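Local atomic coordinates of N6 adenine specific DNA methylase (Encephalitozoon cuniculi, PDB entry 3Q87), a protein that is the catalytic subunit of the Mtq2-Trm112 complex, an S-adenosylmethionine-dependent methyltransferase responsible for methylation of the translation termination factor eRF1. Residues B[21-34]-B[44-57]. Numbering follows the deposited sequence.
Sequences GLEMKIVLDLGTST and RNTVVSTDLNIRAL. With SAM (S-adenosylmethionine), chain D.
Val27 and Asp29 of strand 26-30 pair in parallel with strand 46-51. Helix 36-41 links the two strands, forming the first beta-alpha-beta unit of a Rossmann-like methyltransferase fold. Val27 N bonds to Thr46 O at 2.8 Å, and Val27 O receives Val48 N. Two residues on, Asp29 repeats the pattern: its N donates to Val48 O and its O accepts from Thr50 N. On one face, Leu28 CD1 lies 3.7 Å from Thr50 CG2, their side chains at about a right angle.

The ladder ends at the cofactor. Thr32 N donates to Thr50 O, and Ser33 N reaches Asp51 OD1 at 2.7 Å on the anti side of the carboxylate, tilted out of its plane. Asp51 is the acidic residue ending the second strand, a hallmark of this fold. CG roughly anti to the backbone N (chi1 -152°) turns the carboxylate to the ribose, and each oxygen takes one ribose hydroxyl: OD1 accepts from SAM O3' and OD2 from SAM O2'. Asn53 N also donates to OD2, closing an Asx turn. Four bonds hold the carboxylate, two on each oxygen, one from the backbone and one from the ribose. Gly31 O takes the SAM amino N at 2.7 Å. One shell further from the cofactor, Thr32 OG1 donates to Asp29 OD2 from above the carboxylate plane; Thr38 of helix 36-41 bonds to the same OD2.

At the far end, Arg44 NH2 forms a salt bridge with Glu23 OE1 (3.2 Å). The Asn45 amide spans the turn before the first strand. ND2 meets Leu22 O from above the carbonyl plane, while Lys25 N sits on a lone pair of Asn45 OD1, 2.9 Å away.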
# COMPACT_ATOMS: atom_id res chain seq x y z
N GLY B 21 -17.04 3.32 8.30
CA GLY B 21 -17.44 2.05 7.71
C GLY B 21 -16.86 1.77 6.33
O GLY B 21 -17.58 1.28 5.44
N LEU B 22 -15.57 2.06 6.13
CA LEU B 22 -14.89 1.72 4.87
C LEU B 22 -15.09 0.26 4.52
O LEU B 22 -14.83 -0.62 5.33
CB LEU B 22 -13.39 2.01 4.96
CG LEU B 22 -12.97 3.47 4.92
CD1 LEU B 22 -11.45 3.56 4.86
CD2 LEU B 22 -13.61 4.19 3.72
N GLU B 23 -15.51 0.00 3.29
CA GLU B 23 -15.85 -1.36 2.90
C GLU B 23 -15.66 -1.56 1.40
O GLU B 23 -15.95 -0.66 0.61
CB GLU B 23 -17.30 -1.62 3.27
CG GLU B 23 -17.90 -2.87 2.67
CD GLU B 23 -19.34 -3.06 3.10
OE1 GLU B 23 -20.06 -2.04 3.19
OE2 GLU B 23 -19.74 -4.22 3.35
N MET B 24 -15.15 -2.73 1.01
CA MET B 24 -14.99 -3.07 -0.40
C MET B 24 -14.04 -2.12 -1.14
O MET B 24 -14.23 -1.86 -2.32
CB MET B 24 -16.35 -3.04 -1.12
CG MET B 24 -17.30 -4.13 -0.68
SD MET B 24 -16.52 -5.74 -0.67
CE MET B 24 -16.42 -6.03 1.10
N LYS B 25 -13.04 -1.61 -0.45
CA LYS B 25 -12.06 -0.76 -1.11
C LYS B 25 -10.71 -1.44 -1.22
O LYS B 25 -10.46 -2.46 -0.57
CB LYS B 25 -11.93 0.56 -0.37
CG LYS B 25 -13.25 1.33 -0.23
CD LYS B 25 -13.79 1.74 -1.58
CE LYS B 25 -15.11 2.48 -1.46
NZ LYS B 25 -16.24 1.52 -1.28
N ILE B 26 -9.84 -0.88 -2.05
CA ILE B 26 -8.42 -1.21 -1.98
C ILE B 26 -7.78 -0.08 -1.18
O ILE B 26 -7.82 1.06 -1.58
CB ILE B 26 -7.76 -1.34 -3.37
CG1 ILE B 26 -8.37 -2.50 -4.15
CG2 ILE B 26 -6.25 -1.58 -3.23
CD1 ILE B 26 -7.82 -2.61 -5.60
N VAL B 27 -7.23 -0.41 -0.01
CA VAL B 27 -6.78 0.61 0.92
C VAL B 27 -5.29 0.47 1.16
O VAL B 27 -4.78 -0.64 1.37
CB VAL B 27 -7.48 0.50 2.30
CG1 VAL B 27 -7.00 1.60 3.25
CG2 VAL B 27 -8.98 0.55 2.12
N LEU B 28 -4.60 1.59 1.11
CA LEU B 28 -3.19 1.60 1.41
C LEU B 28 -3.03 2.09 2.84
O LEU B 28 -3.37 3.24 3.14
CB LEU B 28 -2.45 2.55 0.47
CG LEU B 28 -0.93 2.56 0.59
CD1 LEU B 28 -0.32 1.32 -0.06
CD2 LEU B 28 -0.35 3.82 -0.06
N ASP B 29 -2.54 1.21 3.72
CA ASP B 29 -2.20 1.59 5.09
C ASP B 29 -0.74 2.04 5.07
O ASP B 29 0.18 1.23 5.14
CB ASP B 29 -2.37 0.39 6.05
CG ASP B 29 -1.92 0.70 7.48
OD1 ASP B 29 -1.69 1.90 7.81
OD2 ASP B 29 -1.81 -0.25 8.29
N LEU B 30 -0.55 3.34 4.94
CA LEU B 30 0.78 3.93 4.80
C LEU B 30 1.39 4.15 6.18
O LEU B 30 0.74 4.73 7.05
CB LEU B 30 0.63 5.26 4.06
CG LEU B 30 1.87 6.04 3.64
CD1 LEU B 30 2.71 5.21 2.71
CD2 LEU B 30 1.45 7.34 2.95
N GLY B 31 2.64 3.73 6.39
CA GLY B 31 3.24 3.78 7.71
C GLY B 31 2.52 2.78 8.63
O GLY B 31 2.08 3.11 9.73
N THR B 32 2.40 1.55 8.15
CA THR B 32 1.62 0.54 8.83
C THR B 32 2.24 0.14 10.15
O THR B 32 1.54 -0.35 11.03
CB THR B 32 1.48 -0.74 7.95
OG1 THR B 32 0.69 -1.70 8.65
CG2 THR B 32 2.83 -1.33 7.63
N SER B 33 3.55 0.34 10.28
CA SER B 33 4.29 -0.17 11.44
C SER B 33 4.05 -1.68 11.62
O SER B 33 4.34 -2.45 10.70
CB SER B 33 3.96 0.62 12.70
OG SER B 33 4.86 0.29 13.75
N THR B 34 3.54 -2.11 12.77
CA THR B 34 3.23 -3.55 12.95
C THR B 34 1.77 -3.96 12.61
O THR B 34 1.36 -5.10 12.86
CB THR B 34 3.61 -4.08 14.37
OG1 THR B 34 2.98 -3.29 15.38
CG2 THR B 34 5.13 -4.05 14.58
N ARG B 44 -12.84 -5.70 6.07
CA ARG B 44 -13.82 -5.27 5.09
C ARG B 44 -13.21 -4.82 3.76
O ARG B 44 -13.94 -4.48 2.82
CB ARG B 44 -14.67 -4.13 5.66
CG ARG B 44 -15.25 -4.44 7.05
CD ARG B 44 -15.96 -3.21 7.59
NE ARG B 44 -17.17 -2.96 6.82
CZ ARG B 44 -17.91 -1.86 6.90
NH1 ARG B 44 -17.55 -0.89 7.73
NH2 ARG B 44 -18.99 -1.74 6.15
N ASN B 45 -11.89 -4.82 3.68
CA ASN B 45 -11.20 -4.28 2.51
C ASN B 45 -10.00 -5.12 2.12
O ASN B 45 -9.55 -5.98 2.87
CB ASN B 45 -10.74 -2.84 2.77
CG ASN B 45 -11.87 -1.93 3.22
OD1 ASN B 45 -12.59 -1.35 2.40
ND2 ASN B 45 -12.00 -1.77 4.54
N THR B 46 -9.48 -4.86 0.92
CA THR B 46 -8.17 -5.39 0.55
C THR B 46 -7.11 -4.34 0.85
O THR B 46 -7.19 -3.21 0.38
CB THR B 46 -8.10 -5.81 -0.91
OG1 THR B 46 -9.10 -6.81 -1.16
CG2 THR B 46 -6.71 -6.41 -1.21
N VAL B 47 -6.13 -4.72 1.66
CA VAL B 47 -5.17 -3.76 2.19
C VAL B 47 -3.76 -4.05 1.72
O VAL B 47 -3.30 -5.18 1.78
CB VAL B 47 -5.17 -3.77 3.73
CG1 VAL B 47 -4.22 -2.69 4.28
CG2 VAL B 47 -6.60 -3.59 4.29
N VAL B 48 -3.08 -3.01 1.24
CA VAL B 48 -1.64 -3.06 1.05
C VAL B 48 -1.03 -2.24 2.18
O VAL B 48 -1.44 -1.13 2.43
CB VAL B 48 -1.23 -2.47 -0.31
CG1 VAL B 48 0.30 -2.55 -0.49
CG2 VAL B 48 -1.94 -3.25 -1.41
N SER B 49 -0.05 -2.81 2.88
CA SER B 49 0.53 -2.13 4.02
C SER B 49 2.01 -1.83 3.80
O SER B 49 2.78 -2.73 3.44
CB SER B 49 0.33 -2.97 5.27
OG SER B 49 -1.02 -3.40 5.34
N THR B 50 2.40 -0.57 3.98
CA THR B 50 3.77 -0.15 3.67
C THR B 50 4.41 0.60 4.83
O THR B 50 3.72 1.23 5.62
CB THR B 50 3.84 0.77 2.42
OG1 THR B 50 3.40 2.09 2.77
CG2 THR B 50 2.98 0.22 1.28
N ASP B 51 5.73 0.51 4.93
CA ASP B 51 6.48 1.25 5.93
C ASP B 51 7.93 1.38 5.48
O ASP B 51 8.42 0.57 4.70
CB ASP B 51 6.42 0.56 7.31
CG ASP B 51 6.57 1.54 8.46
OD1 ASP B 51 5.58 1.75 9.19
OD2 ASP B 51 7.66 2.12 8.62
N LEU B 52 8.59 2.43 5.94
CA LEU B 52 10.01 2.62 5.70
C LEU B 52 10.81 1.72 6.64
O LEU B 52 11.94 1.34 6.35
CB LEU B 52 10.38 4.09 5.93
CG LEU B 52 11.77 4.54 5.52
CD1 LEU B 52 11.94 4.32 4.02
CD2 LEU B 52 11.96 6.01 5.89
N ASN B 53 10.20 1.37 7.78
CA ASN B 53 10.86 0.64 8.86
C ASN B 53 10.78 -0.89 8.72
O ASN B 53 9.73 -1.50 8.97
CB ASN B 53 10.24 1.10 10.19
CG ASN B 53 10.83 0.41 11.39
OD1 ASN B 53 11.71 -0.44 11.27
ND2 ASN B 53 10.35 0.77 12.57
N ILE B 54 11.89 -1.51 8.33
CA ILE B 54 11.86 -2.94 8.02
C ILE B 54 11.62 -3.80 9.27
O ILE B 54 10.96 -4.84 9.22
CB ILE B 54 13.14 -3.40 7.27
CG1 ILE B 54 12.90 -4.75 6.59
CG2 ILE B 54 14.35 -3.48 8.22
CD1 ILE B 54 11.82 -4.70 5.53
N ARG B 55 12.16 -3.34 10.39
CA ARG B 55 11.96 -4.03 11.65
C ARG B 55 10.48 -4.20 11.99
O ARG B 55 10.07 -5.26 12.45
CB ARG B 55 12.70 -3.31 12.77
CG ARG B 55 14.05 -3.91 13.09
CD ARG B 55 14.89 -2.98 13.94
NE ARG B 55 15.72 -2.12 13.09
CZ ARG B 55 17.00 -2.35 12.84
NH1 ARG B 55 17.60 -3.39 13.39
NH2 ARG B 55 17.67 -1.53 12.04
N ALA B 56 9.68 -3.16 11.76
CA ALA B 56 8.24 -3.24 12.04
C ALA B 56 7.58 -4.22 11.09
O ALA B 56 6.73 -5.02 11.49
CB ALA B 56 7.59 -1.88 11.92
N LEU B 57 7.97 -4.16 9.82
CA LEU B 57 7.41 -5.06 8.82
C LEU B 57 7.72 -6.51 9.17
O LEU B 57 6.91 -7.39 8.94
CB LEU B 57 7.93 -4.74 7.42
CG LEU B 57 7.46 -3.43 6.77
CD1 LEU B 57 7.97 -3.36 5.32
CD2 LEU B 57 5.94 -3.26 6.82
N SAM D . 0.22 3.10 11.69
CA SAM D . 0.94 3.04 12.98
C SAM D . -0.01 3.49 14.10
O SAM D . 0.16 3.17 15.27
OXT SAM D . -0.98 4.21 13.85
CB SAM D . 2.30 3.78 13.00
CG SAM D . 2.38 5.33 12.94
SD SAM D . 4.03 6.12 13.22
CE SAM D . 3.59 7.69 13.99
C5' SAM D . 4.52 6.68 11.57
C4' SAM D . 4.97 5.48 10.75
O4' SAM D . 5.40 5.91 9.47
C3' SAM D . 6.13 4.72 11.39
O3' SAM D . 5.82 3.35 11.38
C2' SAM D . 7.31 5.00 10.48
O2' SAM D . 8.22 3.92 10.38
C1' SAM D . 6.61 5.24 9.16
N9 SAM D . 7.35 6.12 8.27
C8 SAM D . 8.21 7.15 8.56
N7 SAM D . 8.64 7.67 7.40
C5 SAM D . 8.04 6.99 6.37
C6 SAM D . 8.09 7.10 4.99
N6 SAM D . 8.86 8.04 4.44
N1 SAM D . 7.35 6.24 4.20
C2 SAM D . 6.55 5.27 4.76
N3 SAM D . 6.49 5.16 6.14
C4 SAM D . 7.23 6.01 6.91
O HOH W 1 7.48 1.76 12.94